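Local coordinates for protein probable starch synthase 4, chloroplastic/amyloplastic (Arabidopsis thaliana, PDB 6GNE) that belongs to the starch synthase family of glycosyltransferases with the GT-B fold and binds adenosine-5'-diphosphate and glycan, at residues A[155-160]-A[168-173]; A[9-14]-A[137-142]. All blocks are in the same frame, centred on the assembly; numbering follows the deposited sequence.

Contact 1. Residues A[155-160]-A[168-173]; sequences LYWDLY and ARICFT. With GLC (alpha-D-glucopyranose), chain D.
Tyr-156 meets both Ala-168 and Ile-170, through different parts of its side chain. Its hydroxyl oxygen accepts the backbone N-H of Ala-168 (OH to N 2.9 Å, N-H...O angle 152°), while CB of Ala-168 packs beside that end of the ring. Ile-170 lays CD1 over one ring face, a CH-pi contact with CD1 3.9 Å from the Tyr-156 centroid. CG anti to the backbone N (chi1 -178°) carries the ring toward residues 168-170.

Trp-157 comes in alongside: its NE1, weakly hydrogen-bonded to Phe-222 O, lies 3.7 Å from CG1 of Ile-170. The edge of the Tyr-156 ring, at CD2, points at the middle of one indole face, and the opposite face receives glucose, whose O5 is 3.2 Å from CZ3 of Trp-157. The aromatic platform under the sugar is thus backed by Tyr-156, itself held by Ala-168 and Ile-170. OD1 of Asn-224, from the same glycan pocket, accepts a hydrogen bond from Ile-170 N.

The helical segment 155-160 and strand 169-173 run near-antiparallel (149°), their axes 10.3 Å apart at closest approach; helix 117-134 packs against Leu-155, and strands 141-145 and 225-228 flank strand 169-174 in the sheet.

Contact 2. Residues A[9-14]-A[137-142]; sequences GLYVVH and KKPDII
Tyr-11 and Val-13 join residues 137-142 through main-chain hydrogen bonds in a parallel ladder, with Val-12 paired to Ile-141 and Val-13 to Ile-142. The ladder joins two strands of the central sheet in the N-terminal Rossmann-like domain of the GT-B fold. Val-13 N donates to Ile-141 O at 2.9 Å, and Ile-141 N donates to Tyr-11 O at 3.2 Å; both are close to straight. The same Tyr-11 carbonyl also takes a weak bond from Asp-140 N, whose N-H...O angle is 129°. Two C-H...O contacts, from the CA of Val-12 to Ile-141 O and from the CA of Ile-142 to Val-13 O, run between these bonds.

A side chain carries the polar pairing beyond the ladder. OD2 of Asp-140 accepts Tyr-11 N at 2.8 Å with an angle of 170°, using its anti lone pair, the one turned from the other carboxylate oxygen. The aspartate CG is anti to the carbonyl carbon (chi1 -58°), which directs the carboxylate to the start of strand 11-15, and CD2 of the preceding Leu-10 also lies against it.

Apolar contacts follow the two faces of the sheet. CG1 of Val-12 lies beside CG2 of Ile-141 at 4.0 Å, both side chains pointing the same way, and Tyr-494 of helix 484-499 touches both residues. On the face of Val-13 and Ile-142, CG2 of Val-13 meets CB of Pro-139 at 3.9 Å. That proline CB also sits over a face of the Tyr-11 ring, 4.2 Å from its centroid in a CH-pi contact. Lys-137 crosses the end of the tyrosine at about a right angle, its CG 3.4 Å from the Tyr-11 OH, while that hydroxyl is hydrogen-bonded to Glu-47.

Pairing thus begins with Tyr-11 N-H donating to the Asp-140 carboxylate, probably ionised, which stands in for a main-chain acceptor before the regular parallel bonds take over.

In the fold
Contact 2 pairs strands 11-15 and 141-145; contact 1 packs helix 152-160 on the next strand, 169-174, in the parallel part of a mixed sheet in the starch synthase catalytic domain. Their centres are 12 Å apart, and strand 141-145 lies between strands 11-15 and 169-174. The direct joints are probable hydrogen bonds, Arg-169 N to Asp-140 O at 2.9 Å and Cys-171 N to Ile-142 O at 2.8 Å, with CB of Ala-168 packed on Pro-139 O. Only contact 1 reaches sugar: Trp-157 and Asp-158 belong to a glycan pocket completed by Ile-221, Phe-222 and Asn-224, whereas the side chain of Ile-141 stays about 12 Å from a bound glucose.

Contact 1. Residues A[155-160]-A[168-173]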
ATOM      1  N   LEU A 155      -2.123  19.385 -14.252  1.00 51.30           N
ATOM      2  CA  LEU A 155      -2.311  19.102 -15.676  1.00 52.40           C
ATOM      3  C   LEU A 155      -3.772  19.191 -16.104  1.00 53.54           C
ATOM      4  O   LEU A 155      -4.100  19.897 -17.086  1.00 55.69           O
ATOM      5  CB  LEU A 155      -1.724  17.742 -16.061  1.00 51.14           C
ATOM      6  CG  LEU A 155      -0.188  17.718 -16.200  1.00 51.61           C
ATOM      7  CD1 LEU A 155       0.367  16.308 -16.298  1.00 50.38           C
ATOM      8  CD2 LEU A 155       0.262  18.514 -17.407  1.00 54.45           C
ATOM      9  N   TYR A 156      -4.650  18.534 -15.346  1.00 52.43           N
ATOM     10  CA  TYR A 156      -6.080  18.533 -15.670  1.00 53.92           C
ATOM     11  C   TYR A 156      -6.644  19.947 -15.755  1.00 56.58           C
ATOM     12  O   TYR A 156      -7.290  20.287 -16.738  1.00 57.65           O
ATOM     13  CB  TYR A 156      -6.881  17.718 -14.653  1.00 52.67           C
ATOM     14  CG  TYR A 156      -8.357  17.638 -14.976  1.00 53.76           C
ATOM     15  CD1 TYR A 156      -8.808  16.853 -16.016  1.00 54.88           C
ATOM     16  CD2 TYR A 156      -9.298  18.354 -14.244  1.00 55.02           C
ATOM     17  CE1 TYR A 156     -10.166  16.764 -16.309  1.00 56.22           C
ATOM     18  CE2 TYR A 156     -10.656  18.271 -14.519  1.00 55.76           C
ATOM     19  CZ  TYR A 156     -11.085  17.477 -15.549  1.00 56.75           C
ATOM     20  OH  TYR A 156     -12.423  17.395 -15.848  1.00 59.38           O
ATOM     21  N   TRP A 157      -6.375  20.759 -14.730  1.00 57.70           N
ATOM     22  CA  TRP A 157      -6.944  22.102 -14.647  1.00 60.84           C
ATOM     23  C   TRP A 157      -6.305  23.084 -15.635  1.00 63.93           C
ATOM     24  O   TRP A 157      -7.002  23.886 -16.238  1.00 65.31           O
ATOM     25  CB  TRP A 157      -6.893  22.633 -13.204  1.00 60.40           C
ATOM     26  CG  TRP A 157      -7.799  21.851 -12.306  1.00 58.47           C
ATOM     27  CD1 TRP A 157      -7.436  21.119 -11.241  1.00 56.75           C
ATOM     28  CD2 TRP A 157      -9.225  21.697 -12.429  1.00 59.70           C
ATOM     29  NE1 TRP A 157      -8.538  20.504 -10.680  1.00 56.26           N
ATOM     30  CE2 TRP A 157      -9.646  20.838 -11.402  1.00 57.70           C
ATOM     31  CE3 TRP A 157     -10.191  22.221 -13.308  1.00 63.03           C
ATOM     32  CZ2 TRP A 157     -10.988  20.480 -11.212  1.00 58.36           C
ATOM     33  CZ3 TRP A 157     -11.531  21.864 -13.127  1.00 63.34           C
ATOM     34  CH2 TRP A 157     -11.912  21.005 -12.075  1.00 60.90           C
ATOM     35  N   ASP A 158      -4.995  22.992 -15.822  1.00 65.59           N
ATOM     36  CA  ASP A 158      -4.279  23.918 -16.691  1.00 69.86           C
ATOM     37  C   ASP A 158      -4.388  23.566 -18.175  1.00 70.68           C
ATOM     38  O   ASP A 158      -4.508  24.460 -18.995  1.00 72.29           O
ATOM     39  CB  ASP A 158      -2.826  24.066 -16.211  1.00 70.90           C
ATOM     40  CG  ASP A 158      -2.712  24.832 -14.873  1.00 71.58           C
ATOM     41  OD1 ASP A 158      -3.736  25.158 -14.205  1.00 71.34           O
ATOM     42  OD2 ASP A 158      -1.553  25.109 -14.482  1.00 73.97           O
ATOM     43  N   LEU A 159      -4.444  22.282 -18.521  1.00 71.08           N
ATOM     44  CA  LEU A 159      -4.418  21.876 -19.941  1.00 73.01           C
ATOM     45  C   LEU A 159      -5.581  21.030 -20.497  1.00 73.03           C
ATOM     46  O   LEU A 159      -5.687  20.897 -21.733  1.00 74.83           O
ATOM     47  CB  LEU A 159      -3.099  21.165 -20.224  1.00 72.74           C
ATOM     48  CG  LEU A 159      -1.818  21.964 -19.909  1.00 74.76           C
ATOM     49  CD1 LEU A 159      -0.568  21.098 -20.023  1.00 74.30           C
ATOM     50  CD2 LEU A 159      -1.701  23.223 -20.769  1.00 77.67           C
ATOM     51  N   TYR A 160      -6.442  20.467 -19.646  1.00 72.88           N
ATOM     52  CA  TYR A 160      -7.478  19.538 -20.130  1.00 74.87           C
ATOM     53  C   TYR A 160      -8.941  19.928 -19.892  1.00 78.75           C
ATOM     54  O   TYR A 160      -9.789  19.606 -20.732  1.00 79.65           O
ATOM     55  CB  TYR A 160      -7.209  18.128 -19.613  1.00 70.97           C
ATOM     56  CG  TYR A 160      -6.021  17.494 -20.295  1.00 70.21           C
ATOM     57  CD1 TYR A 160      -4.724  17.812 -19.902  1.00 68.98           C
ATOM     58  CD2 TYR A 160      -6.186  16.594 -21.352  1.00 70.05           C
ATOM     59  CE1 TYR A 160      -3.627  17.254 -20.535  1.00 68.29           C
ATOM     60  CE2 TYR A 160      -5.085  16.011 -21.977  1.00 69.38           C
ATOM     61  CZ  TYR A 160      -3.811  16.353 -21.562  1.00 68.05           C
ATOM     62  OH  TYR A 160      -2.724  15.802 -22.171  1.00 67.03           O
ATOM     63  N   ALA A 168     -14.819  16.181 -14.859  1.00 71.89           N
ATOM     64  CA  ALA A 168     -14.381  15.474 -13.670  1.00 67.25           C
ATOM     65  C   ALA A 168     -13.997  16.359 -12.499  1.00 65.39           C
ATOM     66  O   ALA A 168     -13.528  17.467 -12.654  1.00 65.47           O
ATOM     67  CB  ALA A 168     -13.218  14.568 -14.017  1.00 65.95           C
ATOM     68  N   ARG A 169     -14.232  15.824 -11.312  1.00 64.20           N
ATOM     69  CA  ARG A 169     -13.571  16.237 -10.079  1.00 62.34           C
ATOM     70  C   ARG A 169     -12.300  15.400  -9.882  1.00 57.26           C
ATOM     71  O   ARG A 169     -12.276  14.216 -10.230  1.00 54.65           O
ATOM     72  CB  ARG A 169     -14.468  15.952  -8.887  1.00 64.25           C
ATOM     73  CG  ARG A 169     -15.178  17.120  -8.275  1.00 69.27           C
ATOM     74  CD  ARG A 169     -16.335  17.618  -9.093  1.00 72.48           C
ATOM     75  NE  ARG A 169     -15.953  18.818  -9.814  1.00 76.86           N
ATOM     76  CZ  ARG A 169     -15.878  20.042  -9.277  1.00 79.52           C
ATOM     77  NH1 ARG A 169     -16.093  20.227  -7.965  1.00 79.54           N
ATOM     78  NH2 ARG A 169     -15.560  21.088 -10.056  1.00 79.51           N
ATOM     79  N   ILE A 170     -11.289  16.009  -9.265  1.00 54.32           N
ATOM     80  CA  ILE A 170     -10.008  15.347  -9.007  1.00 50.26           C
ATOM     81  C   ILE A 170      -9.918  14.938  -7.541  1.00 47.74           C
ATOM     82  O   ILE A 170     -10.155  15.747  -6.629  1.00 48.11           O
ATOM     83  CB  ILE A 170      -8.802  16.243  -9.399  1.00 50.87           C
ATOM     84  CG1 ILE A 170      -8.952  16.785 -10.838  1.00 52.48           C
ATOM     85  CG2 ILE A 170      -7.484  15.486  -9.264  1.00 49.14           C
ATOM     86  CD1 ILE A 170      -9.235  15.728 -11.874  1.00 52.14           C
ATOM     87  N   CYS A 171      -9.613  13.658  -7.326  1.00 45.28           N
ATOM     88  CA  CYS A 171      -9.313  13.130  -6.006  1.00 42.98           C
ATOM     89  C   CYS A 171      -7.848  12.730  -6.001  1.00 40.82           C
ATOM     90  O   CYS A 171      -7.333  12.129  -6.957  1.00 39.52           O
ATOM     91  CB  CYS A 171     -10.210  11.938  -5.685  1.00 42.35           C
ATOM     92  SG  CYS A 171     -10.055  11.238  -4.010  1.00 42.40           S
ATOM     93  N   PHE A 172      -7.164  13.099  -4.924  1.00 40.06           N
ATOM     94  CA  PHE A 172      -5.768  12.688  -4.712  1.00 38.95           C
ATOM     95  C   PHE A 172      -5.614  11.956  -3.393  1.00 37.17           C
ATOM     96  O   PHE A 172      -6.021  12.460  -2.360  1.00 38.49           O
ATOM     97  CB  PHE A 172      -4.857  13.903  -4.737  1.00 38.91           C
ATOM     98  CG  PHE A 172      -3.439  13.580  -4.429  1.00 38.09           C
ATOM     99  CD1 PHE A 172      -2.702  12.817  -5.290  1.00 37.99           C
ATOM    100  CD2 PHE A 172      -2.829  14.066  -3.292  1.00 38.91           C
ATOM    101  CE1 PHE A 172      -1.387  12.511  -5.029  1.00 37.33           C
ATOM    102  CE2 PHE A 172      -1.504  13.789  -3.019  1.00 38.35           C
ATOM    103  CZ  PHE A 172      -0.785  12.999  -3.894  1.00 37.96           C
ATOM    104  N   THR A 173      -5.064  10.758  -3.430  1.00 36.07           N
ATOM    105  CA  THR A 173      -4.717  10.037  -2.212  1.00 34.15           C
ATOM    106  C   THR A 173      -3.177  10.025  -2.089  1.00 33.60           C
ATOM    107  O   THR A 173      -2.501   9.606  -3.026  1.00 31.84           O
ATOM    108  CB  THR A 173      -5.313   8.626  -2.228  1.00 32.46           C
ATOM    109  OG1 THR A 173      -6.737   8.712  -2.242  1.00 31.81           O
ATOM    110  CG2 THR A 173      -4.869   7.805  -1.003  1.00 31.45           C
TER
HETATM  111  C1  GLC D   1     -12.519  24.432 -10.279  1.00 96.09           C
HETATM  112  C2  GLC D   1     -11.920  23.747  -9.054  1.00 92.02           C
HETATM  113  C3  GLC D   1     -10.633  24.452  -8.621  1.00 96.67           C
HETATM  114  C4  GLC D   1      -9.690  24.653  -9.795  1.00 99.71           C
HETATM  115  C5  GLC D   1     -10.368  25.315 -10.987  1.00102.76           C
HETATM  116  C6  GLC D   1      -9.412  25.439 -12.182  1.00103.09           C
HETATM  117  O1  GLC D   1     -13.043  25.717  -9.891  1.00 92.76           O
HETATM  118  O2  GLC D   1     -12.899  23.778  -8.009  1.00 79.31           O
HETATM  119  O3  GLC D   1      -9.926  23.711  -7.627  1.00 98.47           O
HETATM  120  O4  GLC D   1      -8.669  25.530  -9.370  1.00102.13           O
HETATM  121  O5  GLC D   1     -11.539  24.559 -11.328  1.00 99.67           O
HETATM  122  O6  GLC D   1      -9.097  26.810 -12.480  1.00103.21           O

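Contact 2. Residues A[9-14]-A[137-142]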
ATOM      1  N   GLY A   9     -24.932   5.704 -11.050  1.00 78.85           N
ATOM      2  CA  GLY A   9     -23.524   5.343 -10.824  1.00 72.87           C
ATOM      3  C   GLY A   9     -22.550   6.302 -11.502  1.00 68.85           C
ATOM      4  O   GLY A   9     -22.776   6.767 -12.614  1.00 68.57           O
ATOM      5  N   LEU A  10     -21.471   6.612 -10.787  1.00 63.68           N
ATOM      6  CA  LEU A  10     -20.383   7.436 -11.307  1.00 60.40           C
ATOM      7  C   LEU A  10     -19.427   6.665 -12.200  1.00 55.95           C
ATOM      8  O   LEU A  10     -19.295   5.455 -12.086  1.00 54.13           O
ATOM      9  CB  LEU A  10     -19.590   8.050 -10.162  1.00 59.01           C
ATOM     10  CG  LEU A  10     -20.429   8.884  -9.190  1.00 60.39           C
ATOM     11  CD1 LEU A  10     -19.583   9.271  -7.998  1.00 59.20           C
ATOM     12  CD2 LEU A  10     -21.045  10.097  -9.864  1.00 61.74           C
ATOM     13  N   TYR A  11     -18.765   7.408 -13.088  1.00 53.22           N
ATOM     14  CA  TYR A  11     -17.680   6.912 -13.908  1.00 50.54           C
ATOM     15  C   TYR A  11     -16.379   7.437 -13.268  1.00 47.84           C
ATOM     16  O   TYR A  11     -16.106   8.648 -13.260  1.00 47.07           O
ATOM     17  CB  TYR A  11     -17.855   7.366 -15.358  1.00 52.04           C
ATOM     18  CG  TYR A  11     -16.713   7.033 -16.327  1.00 51.68           C
ATOM     19  CD1 TYR A  11     -15.771   6.026 -16.057  1.00 50.05           C
ATOM     20  CD2 TYR A  11     -16.602   7.717 -17.538  1.00 53.12           C
ATOM     21  CE1 TYR A  11     -14.757   5.732 -16.964  1.00 50.19           C
ATOM     22  CE2 TYR A  11     -15.585   7.447 -18.434  1.00 52.72           C
ATOM     23  CZ  TYR A  11     -14.676   6.451 -18.154  1.00 51.57           C
ATOM     24  OH  TYR A  11     -13.671   6.197 -19.034  1.00 51.08           O
ATOM     25  N   VAL A  12     -15.604   6.498 -12.728  1.00 45.05           N
ATOM     26  CA  VAL A  12     -14.424   6.783 -11.917  1.00 42.53           C
ATOM     27  C   VAL A  12     -13.185   6.193 -12.584  1.00 40.72           C
ATOM     28  O   VAL A  12     -13.109   4.980 -12.792  1.00 39.87           O
ATOM     29  CB  VAL A  12     -14.583   6.124 -10.536  1.00 41.87           C
ATOM     30  CG1 VAL A  12     -13.421   6.486  -9.630  1.00 40.90           C
ATOM     31  CG2 VAL A  12     -15.927   6.497  -9.920  1.00 43.15           C
ATOM     32  N   VAL A  13     -12.220   7.048 -12.899  1.00 40.05           N
ATOM     33  CA  VAL A  13     -10.926   6.591 -13.417  1.00 39.73           C
ATOM     34  C   VAL A  13      -9.810   6.745 -12.369  1.00 37.87           C
ATOM     35  O   VAL A  13      -9.669   7.797 -11.765  1.00 38.08           O
ATOM     36  CB  VAL A  13     -10.544   7.316 -14.712  1.00 41.10           C
ATOM     37  CG1 VAL A  13      -9.226   6.786 -15.270  1.00 40.63           C
ATOM     38  CG2 VAL A  13     -11.623   7.086 -15.751  1.00 43.25           C
ATOM     39  N   HIS A  14      -9.048   5.677 -12.141  1.00 36.38           N
ATOM     40  CA  HIS A  14      -7.891   5.708 -11.230  1.00 34.98           C
ATOM     41  C   HIS A  14      -6.637   5.698 -12.072  1.00 35.41           C
ATOM     42  O   HIS A  14      -6.468   4.842 -12.927  1.00 35.06           O
ATOM     43  CB  HIS A  14      -7.880   4.508 -10.283  1.00 33.21           C
ATOM     44  CG  HIS A  14      -8.917   4.571  -9.226  1.00 33.34           C
ATOM     45  ND1 HIS A  14      -8.632   4.917  -7.929  1.00 32.98           N
ATOM     46  CD2 HIS A  14     -10.254   4.360  -9.275  1.00 34.89           C
ATOM     47  CE1 HIS A  14      -9.751   4.921  -7.224  1.00 33.78           C
ATOM     48  NE2 HIS A  14     -10.752   4.587  -8.019  1.00 34.35           N
ATOM     49  N   LYS A 137     -13.589  10.177 -23.440  1.00 65.34           N
ATOM     50  CA  LYS A 137     -14.125   9.715 -22.168  1.00 65.55           C
ATOM     51  C   LYS A 137     -14.457  10.928 -21.294  1.00 65.12           C
ATOM     52  O   LYS A 137     -13.719  11.915 -21.287  1.00 64.81           O
ATOM     53  CB  LYS A 137     -13.126   8.797 -21.456  1.00 65.72           C
ATOM     54  CG  LYS A 137     -12.866   7.446 -22.122  1.00 67.82           C
ATOM     55  CD  LYS A 137     -14.149   6.699 -22.456  1.00 71.02           C
ATOM     56  CE  LYS A 137     -13.894   5.184 -22.558  1.00 72.17           C
ATOM     57  NZ  LYS A 137     -15.038   4.460 -23.173  1.00 73.82           N
ATOM     58  N   LYS A 138     -15.570  10.848 -20.576  1.00 64.75           N
ATOM     59  CA  LYS A 138     -16.021  11.942 -19.730  1.00 65.33           C
ATOM     60  C   LYS A 138     -16.265  11.437 -18.317  1.00 62.50           C
ATOM     61  O   LYS A 138     -17.419  11.262 -17.917  1.00 62.73           O
ATOM     62  CB  LYS A 138     -17.292  12.561 -20.311  1.00 68.87           C
ATOM     63  CG  LYS A 138     -17.079  13.171 -21.684  1.00 71.20           C
ATOM     64  CD  LYS A 138     -18.105  14.256 -21.986  1.00 74.69           C
ATOM     65  CE  LYS A 138     -17.684  15.140 -23.152  1.00 77.12           C
ATOM     66  NZ  LYS A 138     -16.298  15.685 -23.010  1.00 76.00           N
ATOM     67  N   PRO A 139     -15.176  11.189 -17.560  1.00 59.54           N
ATOM     68  CA  PRO A 139     -15.346  10.717 -16.186  1.00 56.61           C
ATOM     69  C   PRO A 139     -15.860  11.795 -15.233  1.00 54.80           C
ATOM     70  O   PRO A 139     -15.546  12.969 -15.380  1.00 55.29           O
ATOM     71  CB  PRO A 139     -13.930  10.246 -15.788  1.00 55.04           C
ATOM     72  CG  PRO A 139     -13.021  11.007 -16.681  1.00 56.33           C
ATOM     73  CD  PRO A 139     -13.755  11.186 -17.969  1.00 58.63           C
ATOM     74  N   ASP A 140     -16.650  11.350 -14.271  1.00 52.42           N
ATOM     75  CA  ASP A 140     -17.114  12.179 -13.187  1.00 51.31           C
ATOM     76  C   ASP A 140     -16.005  12.417 -12.169  1.00 49.08           C
ATOM     77  O   ASP A 140     -15.948  13.499 -11.588  1.00 48.22           O
ATOM     78  CB  ASP A 140     -18.283  11.504 -12.468  1.00 51.58           C
ATOM     79  CG  ASP A 140     -19.470  11.208 -13.390  1.00 53.90           C
ATOM     80  OD1 ASP A 140     -20.084  12.150 -13.950  1.00 55.49           O
ATOM     81  OD2 ASP A 140     -19.798  10.008 -13.520  1.00 54.05           O
ATOM     82  N   ILE A 141     -15.171  11.380 -11.923  1.00 46.81           N
ATOM     83  CA  ILE A 141     -14.062  11.398 -10.939  1.00 43.78           C
ATOM     84  C   ILE A 141     -12.815  10.872 -11.590  1.00 42.05           C
ATOM     85  O   ILE A 141     -12.844   9.835 -12.220  1.00 42.14           O
ATOM     86  CB  ILE A 141     -14.330  10.477  -9.731  1.00 42.58           C
ATOM     87  CG1 ILE A 141     -15.548  10.931  -8.923  1.00 44.38           C
ATOM     88  CG2 ILE A 141     -13.097  10.377  -8.818  1.00 41.12           C
ATOM     89  CD1 ILE A 141     -15.385  12.231  -8.142  1.00 45.08           C
ATOM     90  N   ILE A 142     -11.716  11.587 -11.429  1.00 41.47           N
ATOM     91  CA  ILE A 142     -10.387  11.068 -11.722  1.00 40.44           C
ATOM     92  C   ILE A 142      -9.678  11.046 -10.360  1.00 39.40           C
ATOM     93  O   ILE A 142      -9.547  12.096  -9.672  1.00 39.39           O
ATOM     94  CB  ILE A 142      -9.614  11.895 -12.799  1.00 41.17           C
ATOM     95  CG1 ILE A 142     -10.340  11.805 -14.145  1.00 42.92           C
ATOM     96  CG2 ILE A 142      -8.192  11.383 -12.981  1.00 39.74           C
ATOM     97  CD1 ILE A 142      -9.902  12.840 -15.160  1.00 44.76           C
TER